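Long-range contacts in putative oxidoreductase (Pseudomonas putida, PDB 3L6D), which probably binds NADP and acts as an oxidoreductase, though its own substrate is not established: residues B[94-99]-B[121-126]; B[11-16]-B[64-69]; B[142-147]-B[167-172]. All blocks are in the same frame, centred on the assembly; numbering follows the deposited sequence. Where two conformers were deposited one is given.

Contact 1 (B[94-99]-B[121-126]); sequences HRTIVD and HYVKGM
Tyr-122 and Asp-99 meet at their polar ends on one face of a pair of parallel strands, and the way they are turned against each other sets the geometry on that face of the contact between 94-99 and 121-126. Each side chain leaves its strand with CG anti to the backbone N (chi1 177° in Tyr-122, -172° in Asp-99). The tyrosine therefore lies along the sheet and brings its hydroxyl beneath the aspartate two bridges further on. Tyr-122 OH donates to Asp-99 OD2 over 2.6 Å, on the anti side of that oxygen and somewhat out of the carboxylate plane. The oxygen lies at the edge of the phenol ring, in its plane, whereas the carboxylate as a whole is turned 80° from the ring. Asp-99 CB rests 3.6 Å from Tyr-122 CE1, while Leu-111 of helix 105-117 packs on both residues.

The opposite face carries Thr-96, Val-98, His-121 and Val-123. Thr-96 presents its two branches differently: OG1 stands 3.8 Å from His-121 CB, the two side chains crossing at about a right angle, and CG2 touches Val-123 CG2 at 3.9 Å. At the strand entrance, a water in the plane of both imidazoles links His-94 ND1 to His-121 NE2.

Between the two faces the strands are joined by five backbone bonds, from His-121 N to Arg-95 O at one end to Gly-125 N on Asp-99 O, 2.8 Å, at the other. Asp-99 O is also joined through a water to Lys-124 NZ.

Chemically, the buried carboxylate is held at both oxygens, OD2 by the phenol and OD1 by the backbone N of Thr-101. With Lys-124 NZ 5.7 Å from Asp-99 OD2, near but not paired with it, the surroundings would probably favour the ionised form of the acid.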
ATOM      1  N   HIS B  94      -9.524 -39.167  15.024  1.00 19.87           N
ATOM      2  CA  HIS B  94     -10.724 -38.336  15.109  1.00 21.87           C
ATOM      3  C   HIS B  94     -10.509 -36.940  15.691  1.00 22.21           C
ATOM      4  O   HIS B  94     -11.461 -36.308  16.164  1.00 23.20           O
ATOM      5  CB  HIS B  94     -11.806 -39.068  15.879  1.00 22.62           C
ATOM      6  CG  HIS B  94     -12.014 -40.455  15.389  1.00 25.76           C
ATOM      7  ND1 HIS B  94     -12.252 -40.735  14.059  1.00 23.82           N
ATOM      8  CD2 HIS B  94     -11.949 -41.642  16.029  1.00 23.79           C
ATOM      9  CE1 HIS B  94     -12.379 -42.039  13.911  1.00 25.53           C
ATOM     10  NE2 HIS B  94     -12.211 -42.611  15.093  1.00 26.25           N
ATOM     11  N   ARG B  95      -9.282 -36.444  15.613  1.00 20.71           N
ATOM     12  CA  ARG B  95      -8.992 -35.061  16.030  1.00 21.93           C
ATOM     13  C   ARG B  95      -8.493 -34.267  14.851  1.00 22.04           C
ATOM     14  O   ARG B  95      -7.855 -34.802  13.956  1.00 23.31           O
ATOM     15  CB  ARG B  95      -7.890 -35.025  17.133  1.00 21.86           C
ATOM     16  CG  ARG B  95      -8.209 -35.850  18.397  1.00 16.40           C
ATOM     17  CD  ARG B  95      -9.492 -35.280  19.003  1.00 23.16           C
ATOM     18  NE  ARG B  95      -9.772 -35.821  20.321  1.00 21.36           N
ATOM     19  CZ  ARG B  95     -10.478 -36.926  20.563  1.00 25.50           C
ATOM     20  NH1 ARG B  95     -10.966 -37.665  19.568  1.00 22.25           N
ATOM     21  NH2 ARG B  95     -10.691 -37.297  21.827  1.00 22.57           N
ATOM     22  N   THR B  96      -8.759 -32.977  14.860  1.00 22.29           N
ATOM     23  CA  THR B  96      -8.226 -32.091  13.816  1.00 22.36           C
ATOM     24  C   THR B  96      -7.050 -31.327  14.421  1.00 21.34           C
ATOM     25  O   THR B  96      -7.177 -30.772  15.512  1.00 20.32           O
ATOM     26  CB  THR B  96      -9.311 -31.138  13.365  1.00 22.69           C
ATOM     27  OG1 THR B  96     -10.350 -31.920  12.768  1.00 20.49           O
ATOM     28  CG2 THR B  96      -8.744 -30.041  12.314  1.00 21.60           C
ATOM     29  N   ILE B  97      -5.902 -31.371  13.747  1.00 20.16           N
ATOM     30  CA  ILE B  97      -4.748 -30.554  14.105  1.00 20.57           C
ATOM     31  C   ILE B  97      -4.785 -29.360  13.204  1.00 20.74           C
ATOM     32  O   ILE B  97      -4.774 -29.528  11.955  1.00 22.14           O
ATOM     33  CB  ILE B  97      -3.425 -31.326  13.807  1.00 22.87           C
ATOM     34  CG1 ILE B  97      -3.393 -32.651  14.558  1.00 32.47           C
ATOM     35  CG2 ILE B  97      -2.189 -30.497  14.161  1.00 32.29           C
ATOM     36  CD1 ILE B  97      -3.764 -32.532  16.039  1.00 25.17           C
ATOM     37  N   VAL B  98      -4.771 -28.167  13.787  1.00 19.00           N
ATOM     38  CA  VAL B  98      -4.661 -26.906  12.999  1.00 19.58           C
ATOM     39  C   VAL B  98      -3.251 -26.329  13.205  1.00 19.87           C
ATOM     40  O   VAL B  98      -2.925 -25.861  14.304  1.00 19.69           O
ATOM     41  CB  VAL B  98      -5.766 -25.887  13.416  1.00 19.33           C
ATOM     42  CG1 VAL B  98      -5.760 -24.648  12.457  1.00 23.74           C
ATOM     43  CG2 VAL B  98      -7.132 -26.549  13.379  1.00 19.79           C
ATOM     44  N   ASP B  99      -2.415 -26.422  12.170  1.00 19.44           N
ATOM     45  CA  ASP B  99      -0.982 -26.213  12.268  1.00 21.64           C
ATOM     46  C   ASP B  99      -0.614 -24.845  11.744  1.00 21.97           C
ATOM     47  O   ASP B  99      -0.618 -24.626  10.519  1.00 20.34           O
ATOM     48  CB  ASP B  99      -0.273 -27.304  11.427  1.00 23.02           C
ATOM     49  CG  ASP B  99       1.239 -27.318  11.588  1.00 35.69           C
ATOM     50  OD1 ASP B  99       1.820 -26.535  12.381  1.00 25.95           O
ATOM     51  OD2 ASP B  99       1.852 -28.156  10.910  1.00 25.34           O
ATOM     52  N   HIS B 121      -7.182 -35.406  11.229  1.00 23.20           N
ATOM     53  CA  HIS B 121      -7.373 -34.547  10.073  1.00 23.15           C
ATOM     54  C   HIS B 121      -6.399 -33.430  10.236  1.00 22.96           C
ATOM     55  O   HIS B 121      -6.177 -32.970  11.373  1.00 24.19           O
ATOM     56  CB  HIS B 121      -8.800 -34.021  10.069  1.00 23.68           C
ATOM     57  CG  HIS B 121      -9.809 -35.108  10.212  1.00 26.86           C
ATOM     58  ND1 HIS B 121     -10.123 -35.965   9.175  1.00 25.15           N
ATOM     59  CD2 HIS B 121     -10.528 -35.528  11.287  1.00 25.84           C
ATOM     60  CE1 HIS B 121     -11.025 -36.839   9.595  1.00 26.77           C
ATOM     61  NE2 HIS B 121     -11.281 -36.602  10.872  1.00 26.56           N
ATOM     62  N   TYR B 122      -5.772 -33.026   9.141  1.00 20.03           N
ATOM     63  CA  TYR B 122      -4.712 -32.040   9.234  1.00 19.96           C
ATOM     64  C   TYR B 122      -5.120 -30.759   8.511  1.00 18.63           C
ATOM     65  O   TYR B 122      -5.498 -30.808   7.333  1.00 17.43           O
ATOM     66  CB  TYR B 122      -3.432 -32.610   8.625  1.00 21.86           C
ATOM     67  CG  TYR B 122      -2.317 -31.608   8.633  1.00 22.50           C
ATOM     68  CD1 TYR B 122      -1.527 -31.425   9.775  1.00 23.23           C
ATOM     69  CD2 TYR B 122      -2.051 -30.833   7.503  1.00 23.44           C
ATOM     70  CE1 TYR B 122      -0.481 -30.504   9.770  1.00 24.53           C
ATOM     71  CE2 TYR B 122      -1.029 -29.897   7.500  1.00 23.40           C
ATOM     72  CZ  TYR B 122      -0.262 -29.734   8.641  1.00 23.74           C
ATOM     73  OH  TYR B 122       0.747 -28.786   8.619  1.00 26.75           O
ATOM     74  N   VAL B 123      -5.147 -29.636   9.224  1.00 18.55           N
ATOM     75  CA  VAL B 123      -5.336 -28.333   8.568  1.00 18.47           C
ATOM     76  C   VAL B 123      -4.125 -27.456   8.780  1.00 19.30           C
ATOM     77  O   VAL B 123      -3.653 -27.300   9.935  1.00 20.21           O
ATOM     78  CB  VAL B 123      -6.610 -27.591   9.125  1.00 17.30           C
ATOM     79  CG1 VAL B 123      -6.772 -26.232   8.449  1.00 19.63           C
ATOM     80  CG2 VAL B 123      -7.871 -28.434   8.921  1.00 19.88           C
ATOM     81  N   LYS B 124      -3.598 -26.887   7.705  1.00 18.89           N
ATOM     82  CA  LYS B 124      -2.467 -25.967   7.853  1.00 21.49           C
ATOM     83  C   LYS B 124      -3.061 -24.547   7.852  1.00 22.15           C
ATOM     84  O   LYS B 124      -3.931 -24.262   7.057  1.00 22.20           O
ATOM     85  CB  LYS B 124      -1.486 -26.091   6.676  1.00 21.42           C
ATOM     86  CG  LYS B 124      -0.367 -25.027   6.683  1.00 24.85           C
ATOM     87  CD  LYS B 124       0.513 -25.167   5.364  1.00 22.62           C
ATOM     88  CE  LYS B 124       1.705 -24.149   5.400  1.00 25.29           C
ATOM     89  NZ  LYS B 124       2.505 -24.433   6.640  1.00 22.71           N
ATOM     90  N   GLY B 125      -2.616 -23.680   8.761  1.00 22.23           N
ATOM     91  CA  GLY B 125      -3.121 -22.306   8.753  1.00 22.15           C
ATOM     92  C   GLY B 125      -1.968 -21.307   8.604  1.00 23.50           C
ATOM     93  O   GLY B 125      -0.818 -21.591   8.997  1.00 21.50           O
HETATM   94  N   MSE B 126      -2.271 -20.178   7.969  0.50 25.57           N
HETATM   95  CA  MSE B 126      -1.387 -19.008   7.923  0.50 28.98           C
HETATM   96  C   MSE B 126      -2.219 -17.813   8.400  0.50 26.95           C
HETATM   97  O   MSE B 126      -3.280 -17.521   7.854  0.50 26.72           O
HETATM   98  CB  MSE B 126      -0.856 -18.760   6.511  0.50 33.98           C
HETATM   99  CG  MSE B 126       0.406 -19.553   6.137  0.50 10.62           C
HETATM  100 SE   MSE B 126       0.218 -20.447   4.386  0.50 44.00          SE
HETATM  101  CE  MSE B 126      -1.478 -21.233   4.920  0.50  2.00           C
TER
HETATM  102  O   HOH W   1     -12.938 -38.144  12.370  1.00 26.30           O
HETATM  103  O   HOH W   2       1.606 -24.080   9.166  1.00 30.22           O

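Contact 2 (B[11-16]-B[64-69]); sequences DVSVIG and SASPAT
The flat peptide unit joining Val-12 to Ser-13 is met from two directions by segment 64-69, which brings no aromatic ring to the contact. Over one face stands the hydroxyl of Ser-66, its OG 3.1 Å from Val-12 C and almost directly above that carbon. This is packing against the peptide, since the angles are poor for a bond to Val-12 N, Val-12 O or Ser-13 N. Through its N-H the same unit reaches the carbonyl of Ala-68: Ser-13 N donates to Ala-68 O over 3.0 Å, at 160° at the hydrogen and in the carbonyl plane. Nearer the start of the strand, the ring of Pro-67 sets its CD 3.6 Å from Asp-11 O.

Ser-66 OG is fixed by more than packing. With OG anti to its own carbonyl carbon (chi1 -53°), it donates to Ser-13 OG at 2.8 Å. Ser-13 OG in turn donates to the backbone O of Ala-62 in helix 59-65, a short chain of hydrogen bonds from turn to strand to helix. Both buried hydroxyls thus have protein partners.

Further along, Thr-69 faces the same side of the sheet as Ser-13. Its OG1 lies 3.6 Å from Ser-13 CB, and its methyl CG2 meets Ile-15 CD1 at 3.7 Å, the two side chains passing at a slant. Thr-69 CA also directs its hydrogen to Ser-13 O, an oxygen that Ile-70 engages through its backbone.

Parallel pairing of strands 12-15 and 68-71, neighbours in space but separated in sequence by two other strands, marks the central switch point of a Rossmann fold. Gly-16, directly after the first strand, probably opens the glycine-rich GxGxxG turn that in such domains receives the dinucleotide.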
ATOM      1  N   ASP B  11     -13.325 -26.930  24.116  1.00 18.67           N
ATOM      2  CA  ASP B  11     -13.621 -26.582  22.733  1.00 18.76           C
ATOM      3  C   ASP B  11     -12.398 -26.681  21.827  1.00 19.10           C
ATOM      4  O   ASP B  11     -12.520 -26.903  20.612  1.00 21.47           O
ATOM      5  CB  ASP B  11     -14.150 -25.156  22.720  1.00 19.68           C
ATOM      6  CG  ASP B  11     -15.437 -25.040  23.468  1.00 22.15           C
ATOM      7  OD1 ASP B  11     -16.368 -25.780  23.098  1.00 20.59           O
ATOM      8  OD2 ASP B  11     -15.506 -24.245  24.418  1.00 20.90           O
ATOM      9  N   VAL B  12     -11.225 -26.489  22.408  1.00 17.57           N
ATOM     10  CA  VAL B  12      -9.979 -26.354  21.631  1.00 15.56           C
ATOM     11  C   VAL B  12      -8.795 -26.508  22.550  1.00 16.43           C
ATOM     12  O   VAL B  12      -8.817 -26.062  23.700  1.00 16.60           O
ATOM     13  CB  VAL B  12      -9.903 -24.992  20.878  1.00 15.40           C
ATOM     14  CG1 VAL B  12      -9.986 -23.794  21.842  1.00 17.04           C
ATOM     15  CG2 VAL B  12      -8.628 -24.912  19.964  1.00 16.92           C
ATOM     16  N   SER B  13      -7.732 -27.140  22.055  1.00 16.56           N
ATOM     17  CA  SER B  13      -6.509 -27.238  22.836  1.00 17.86           C
ATOM     18  C   SER B  13      -5.473 -26.456  22.034  1.00 18.74           C
ATOM     19  O   SER B  13      -5.619 -26.313  20.816  1.00 18.79           O
ATOM     20  CB  SER B  13      -6.034 -28.699  22.965  1.00 17.48           C
ATOM     21  OG  SER B  13      -6.952 -29.454  23.772  1.00 19.19           O
ATOM     22  N   VAL B  14      -4.471 -25.930  22.731  1.00 18.92           N
ATOM     23  CA  VAL B  14      -3.393 -25.173  22.083  1.00 20.37           C
ATOM     24  C   VAL B  14      -2.083 -25.725  22.615  1.00 20.28           C
ATOM     25  O   VAL B  14      -1.853 -25.781  23.829  1.00 19.52           O
ATOM     26  CB  VAL B  14      -3.478 -23.638  22.404  1.00 21.21           C
ATOM     27  CG1 VAL B  14      -2.372 -22.859  21.635  1.00 19.06           C
ATOM     28  CG2 VAL B  14      -4.814 -23.086  22.030  1.00 19.17           C
ATOM     29  N   ILE B  15      -1.240 -26.082  21.690  1.00 21.88           N
ATOM     30  CA  ILE B  15       0.014 -26.643  22.012  1.00 24.63           C
ATOM     31  C   ILE B  15       1.114 -25.776  21.454  1.00 26.09           C
ATOM     32  O   ILE B  15       1.220 -25.519  20.293  1.00 23.79           O
ATOM     33  CB  ILE B  15       0.079 -28.025  21.483  1.00 26.28           C
ATOM     34  CG1 ILE B  15      -0.766 -28.923  22.336  1.00 28.73           C
ATOM     35  CG2 ILE B  15       1.466 -28.503  21.445  1.00 30.84           C
ATOM     36  CD1 ILE B  15      -0.741 -30.237  21.895  1.00 29.80           C
ATOM     37  N   GLY B  16       1.940 -25.353  22.368  1.00 29.21           N
ATOM     38  CA  GLY B  16       3.009 -24.434  22.123  1.00 32.34           C
ATOM     39  C   GLY B  16       2.507 -23.111  22.615  1.00 35.12           C
ATOM     40  O   GLY B  16       1.519 -22.607  22.146  1.00 35.89           O
ATOM     41  N   SER B  64      -6.608 -35.286  23.351  1.00 23.21           N
ATOM     42  CA  SER B  64      -7.816 -36.004  23.716  1.00 23.53           C
ATOM     43  C   SER B  64      -8.875 -35.047  24.228  1.00 24.00           C
ATOM     44  O   SER B  64     -10.079 -35.282  24.059  1.00 24.73           O
ATOM     45  CB  SER B  64      -7.510 -37.110  24.763  1.00 23.62           C
ATOM     46  OG  SER B  64      -6.696 -38.128  24.173  1.00 29.35           O
ATOM     47  N   ALA B  65      -8.427 -33.953  24.838  1.00 24.13           N
ATOM     48  CA  ALA B  65      -9.346 -33.070  25.598  1.00 23.56           C
ATOM     49  C   ALA B  65     -10.318 -32.286  24.730  1.00 22.29           C
ATOM     50  O   ALA B  65     -11.357 -31.845  25.229  1.00 21.59           O
ATOM     51  CB  ALA B  65      -8.565 -32.098  26.476  1.00 24.21           C
ATOM     52  N   SER B  66      -9.971 -32.075  23.458  1.00 20.98           N
ATOM     53  CA  SER B  66     -10.770 -31.176  22.575  1.00 20.47           C
ATOM     54  C   SER B  66     -10.907 -31.797  21.196  1.00 19.94           C
ATOM     55  O   SER B  66     -10.046 -32.547  20.805  1.00 21.27           O
ATOM     56  CB  SER B  66     -10.022 -29.838  22.424  1.00 19.42           C
ATOM     57  OG  SER B  66      -9.702 -29.284  23.694  1.00 19.39           O
ATOM     58  N   PRO B  67     -11.905 -31.402  20.410  1.00 20.09           N
ATOM     59  CA  PRO B  67     -12.039 -31.990  19.063  1.00 19.73           C
ATOM     60  C   PRO B  67     -10.967 -31.445  18.072  1.00 19.52           C
ATOM     61  O   PRO B  67     -10.674 -32.084  17.070  1.00 18.54           O
ATOM     62  CB  PRO B  67     -13.477 -31.590  18.656  1.00 19.01           C
ATOM     63  CG  PRO B  67     -13.691 -30.297  19.382  1.00 26.90           C
ATOM     64  CD  PRO B  67     -13.042 -30.500  20.731  1.00 20.37           C
ATOM     65  N   ALA B  68     -10.374 -30.292  18.398  1.00 19.20           N
ATOM     66  CA  ALA B  68      -9.312 -29.684  17.573  1.00 18.74           C
ATOM     67  C   ALA B  68      -8.188 -29.200  18.479  1.00 18.59           C
ATOM     68  O   ALA B  68      -8.442 -28.675  19.569  1.00 17.92           O
ATOM     69  CB  ALA B  68      -9.844 -28.512  16.778  1.00 19.04           C
ATOM     70  N   THR B  69      -6.959 -29.308  17.982  1.00 17.43           N
ATOM     71  CA  THR B  69      -5.830 -28.815  18.702  1.00 20.34           C
ATOM     72  C   THR B  69      -5.063 -27.871  17.759  1.00 21.54           C
ATOM     73  O   THR B  69      -4.783 -28.211  16.599  1.00 23.29           O
ATOM     74  CB  THR B  69      -4.882 -29.960  19.146  1.00 20.73           C
ATOM     75  OG1 THR B  69      -5.547 -30.798  20.092  1.00 21.28           O
ATOM     76  CG2 THR B  69      -3.653 -29.385  19.814  1.00 19.34           C
TER

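Contact 3 (B[142-147]-B[167-172]); sequences IHTGDR and LPWDEA
Leu-167 is secured to the strand end by two bonds: its N donates to His-143 O over 3.1 Å, and its O accepts the hydroxyl of Thr-144, OG1 to O 2.8 Å. Pro-168, the N-cap of the following helix, lies alongside Arg-147; Pro-168 CD is 4.1 Å from Arg-147 NH2. At Trp-169 the contact turns to the indole. The methyl of Thr-144, which sits between its own N and carbonyl carbon because OG1 takes the position anti to N (chi1 -171°), reaches Trp-169 CE3 at 3.7 Å, and the side chains cross at about a right angle. Gly-145 CA lies at the ring edge, in plane, near CZ3. The Trp-169 backbone N gives its hydrogen to a water, which in turn donates to Gly-145 O, so the helix start is tied to the strand by solvent. One turn on, Ala-172 presses its CB against Thr-144 CB at 3.4 Å, tighter than usual, and touches Ile-142 CG2 at 4.1 Å. A valine in place of Thr-144 has no hydroxyl for Leu-167 O, which would probably leave that carbonyl without this mate and the helix start less firmly fixed. The join lies where the Rossmann-type domain gives way to the long helix 169-199, the interdomain connection familiar from the 6-phosphogluconate dehydrogenase-like architecture.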
ATOM      1  N   ILE B 142      -5.390 -17.835   6.025  1.00 21.24           N
ATOM      2  CA  ILE B 142      -5.558 -18.741   4.897  1.00 22.62           C
ATOM      3  C   ILE B 142      -5.409 -20.140   5.472  1.00 22.08           C
ATOM      4  O   ILE B 142      -4.560 -20.335   6.311  1.00 21.72           O
ATOM      5  CB  ILE B 142      -4.386 -18.513   3.885  1.00 24.13           C
ATOM      6  CG1 ILE B 142      -4.467 -17.117   3.257  1.00 22.65           C
ATOM      7  CG2 ILE B 142      -4.417 -19.584   2.791  1.00 23.41           C
ATOM      8  CD1 ILE B 142      -3.098 -16.631   2.698  1.00 25.95           C
ATOM      9  N   HIS B 143      -6.253 -21.093   5.066  1.00 22.98           N
ATOM     10  CA  HIS B 143      -6.151 -22.476   5.539  1.00 22.45           C
ATOM     11  C   HIS B 143      -6.126 -23.419   4.366  1.00 22.37           C
ATOM     12  O   HIS B 143      -6.648 -23.086   3.283  1.00 21.66           O
ATOM     13  CB  HIS B 143      -7.351 -22.794   6.455  1.00 22.37           C
ATOM     14  CG  HIS B 143      -7.284 -22.092   7.779  1.00 23.27           C
ATOM     15  ND1 HIS B 143      -7.913 -20.879   8.018  1.00 23.57           N
ATOM     16  CD2 HIS B 143      -6.627 -22.408   8.920  1.00 21.74           C
ATOM     17  CE1 HIS B 143      -7.643 -20.486   9.252  1.00 22.09           C
ATOM     18  NE2 HIS B 143      -6.862 -21.398   9.817  1.00 24.27           N
ATOM     19  N   THR B 144      -5.459 -24.569   4.535  1.00 21.86           N
ATOM     20  CA  THR B 144      -5.377 -25.555   3.472  1.00 21.40           C
ATOM     21  C   THR B 144      -5.317 -26.940   4.154  1.00 22.82           C
ATOM     22  O   THR B 144      -5.374 -27.003   5.385  1.00 21.93           O
ATOM     23  CB  THR B 144      -4.164 -25.292   2.508  1.00 21.94           C
ATOM     24  OG1 THR B 144      -4.272 -26.156   1.375  1.00 18.59           O
ATOM     25  CG2 THR B 144      -2.825 -25.486   3.167  1.00 19.58           C
ATOM     26  N   GLY B 145      -5.211 -28.021   3.380  1.00 23.33           N
ATOM     27  CA  GLY B 145      -5.146 -29.388   3.928  1.00 22.96           C
ATOM     28  C   GLY B 145      -6.492 -30.071   3.750  1.00 23.06           C
ATOM     29  O   GLY B 145      -6.939 -30.282   2.631  1.00 21.73           O
ATOM     30  N   ASP B 146      -7.175 -30.335   4.864  1.00 23.31           N
ATOM     31  CA  ASP B 146      -8.423 -31.091   4.876  1.00 24.49           C
ATOM     32  C   ASP B 146      -9.617 -30.147   4.884  1.00 22.44           C
ATOM     33  O   ASP B 146      -9.930 -29.515   5.910  1.00 21.74           O
ATOM     34  CB  ASP B 146      -8.421 -31.992   6.119  1.00 28.16           C
ATOM     35  CG  ASP B 146      -9.555 -33.020   6.133  1.00 43.16           C
ATOM     36  OD1 ASP B 146     -10.768 -32.681   6.073  1.00 30.37           O
ATOM     37  OD2 ASP B 146      -9.209 -34.205   6.265  1.00 32.27           O
ATOM     38  N   ARG B 147     -10.328 -30.063   3.747  1.00 21.49           N
ATOM     39  CA  ARG B 147     -11.393 -29.083   3.604  1.00 21.27           C
ATOM     40  C   ARG B 147     -12.527 -29.366   4.576  1.00 21.34           C
ATOM     41  O   ARG B 147     -13.085 -28.447   5.150  1.00 21.43           O
ATOM     42  CB  ARG B 147     -11.976 -29.077   2.157  1.00 22.49           C
ATOM     43  CG  ARG B 147     -12.938 -27.926   1.858  1.00 31.36           C
ATOM     44  CD  ARG B 147     -13.473 -27.963   0.367  1.00 27.69           C
ATOM     45  NE  ARG B 147     -12.478 -27.448  -0.611  1.00 35.74           N
ATOM     46  CZ  ARG B 147     -12.358 -26.176  -1.016  1.00 29.20           C
ATOM     47  NH1 ARG B 147     -13.174 -25.222  -0.554  1.00 36.89           N
ATOM     48  NH2 ARG B 147     -11.405 -25.842  -1.888  1.00 36.21           N
ATOM     49  N   LEU B 167      -8.024 -22.631   0.592  1.00 23.80           N
ATOM     50  CA  LEU B 167      -7.604 -22.926  -0.747  1.00 22.46           C
ATOM     51  C   LEU B 167      -6.940 -24.312  -0.737  1.00 21.20           C
ATOM     52  O   LEU B 167      -6.358 -24.712   0.290  1.00 21.58           O
ATOM     53  CB  LEU B 167      -6.571 -21.868  -1.212  1.00 22.81           C
ATOM     54  CG  LEU B 167      -7.127 -20.451  -1.364  1.00 17.74           C
ATOM     55  CD1 LEU B 167      -5.970 -19.489  -1.522  1.00 22.77           C
ATOM     56  CD2 LEU B 167      -8.046 -20.448  -2.585  1.00 23.43           C
ATOM     57  N   PRO B 168      -6.991 -25.031  -1.876  1.00 20.07           N
ATOM     58  CA  PRO B 168      -6.305 -26.324  -1.948  1.00 20.58           C
ATOM     59  C   PRO B 168      -4.796 -26.135  -1.854  1.00 21.91           C
ATOM     60  O   PRO B 168      -4.285 -25.056  -2.203  1.00 20.17           O
ATOM     61  CB  PRO B 168      -6.689 -26.861  -3.360  1.00 20.95           C
ATOM     62  CG  PRO B 168      -7.037 -25.655  -4.155  1.00 28.36           C
ATOM     63  CD  PRO B 168      -7.690 -24.691  -3.140  1.00 20.01           C
ATOM     64  N   TRP B 169      -4.105 -27.183  -1.400  1.00 23.51           N
ATOM     65  CA  TRP B 169      -2.695 -27.143  -1.037  1.00 25.05           C
ATOM     66  C   TRP B 169      -1.786 -26.222  -1.893  1.00 25.15           C
ATOM     67  O   TRP B 169      -1.150 -25.295  -1.404  1.00 23.68           O
ATOM     68  CB  TRP B 169      -2.113 -28.577  -0.994  1.00 27.49           C
ATOM     69  CG  TRP B 169      -0.852 -28.568  -0.228  1.00 32.48           C
ATOM     70  CD1 TRP B 169       0.411 -28.352  -0.733  1.00 29.97           C
ATOM     71  CD2 TRP B 169      -0.703 -28.655   1.213  1.00 30.57           C
ATOM     72  NE1 TRP B 169       1.338 -28.359   0.308  1.00 33.80           N
ATOM     73  CE2 TRP B 169       0.673 -28.524   1.505  1.00 31.76           C
ATOM     74  CE3 TRP B 169      -1.584 -28.897   2.265  1.00 31.72           C
ATOM     75  CZ2 TRP B 169       1.180 -28.604   2.826  1.00 32.87           C
ATOM     76  CZ3 TRP B 169      -1.069 -28.986   3.582  1.00 32.93           C
ATOM     77  CH2 TRP B 169       0.289 -28.816   3.843  1.00 29.84           C
ATOM     78  N   ASP B 170      -1.715 -26.479  -3.174  1.00 26.14           N
ATOM     79  CA  ASP B 170      -0.720 -25.773  -3.935  1.00 28.99           C
ATOM     80  C   ASP B 170      -1.093 -24.311  -4.183  1.00 27.12           C
ATOM     81  O   ASP B 170      -0.201 -23.427  -4.209  1.00 24.55           O
ATOM     82  CB  ASP B 170      -0.419 -26.560  -5.191  1.00 33.55           C
ATOM     83  CG  ASP B 170       0.206 -27.915  -4.841  1.00 52.28           C
ATOM     84  OD1 ASP B 170       1.299 -27.921  -4.205  1.00 36.61           O
ATOM     85  OD2 ASP B 170      -0.440 -28.956  -5.109  1.00 36.99           O
ATOM     86  N   GLU B 171      -2.403 -24.063  -4.282  1.00 24.31           N
ATOM     87  CA  GLU B 171      -2.865 -22.682  -4.400  1.00 23.34           C
ATOM     88  C   GLU B 171      -2.633 -21.916  -3.080  1.00 21.72           C
ATOM     89  O   GLU B 171      -2.228 -20.758  -3.099  1.00 22.12           O
ATOM     90  CB  GLU B 171      -4.336 -22.654  -4.795  1.00 22.39           C
ATOM     91  CG  GLU B 171      -4.535 -23.194  -6.216  1.00 26.77           C
ATOM     92  CD  GLU B 171      -5.955 -23.054  -6.691  1.00 22.67           C
ATOM     93  OE1 GLU B 171      -6.780 -22.539  -5.933  1.00 26.39           O
ATOM     94  OE2 GLU B 171      -6.263 -23.486  -7.830  1.00 28.09           O
ATOM     95  N   ALA B 172      -2.878 -22.564  -1.957  1.00 20.37           N
ATOM     96  CA  ALA B 172      -2.685 -21.883  -0.661  1.00 20.75           C
ATOM     97  C   ALA B 172      -1.258 -21.409  -0.432  1.00 20.13           C
ATOM     98  O   ALA B 172      -1.021 -20.256  -0.023  1.00 20.39           O
ATOM     99  CB  ALA B 172      -3.154 -22.760   0.515  1.00 19.90           C
TER
HETATM  100  O   HOH W   3      -5.953 -29.239  -0.029  1.00 27.21           O

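Overall arrangement
One sheet runs through all three contacts, yet its chemistry changes along the way. Contacts 1 and 2 are buried and join parallel strands; they share a seam, since strand 68-71 of contact 2 pairs with strand 96-99 of contact 1 through backbone bonds at Thr-69. Contact 1 combines a full ladder with a phenol-to-carboxylate hydrogen bond, whereas contact 2 has a single cross-segment backbone bond supplemented by a hydrogen bond between two serine hydroxyls. Contact 3 is only partly buried, closer to the chain's centre, and joins strand to helix. It adjoins contact 1 through antiparallel strands 121-128 and 140-145, but its nearest atoms stay about 10 Å from contact 2.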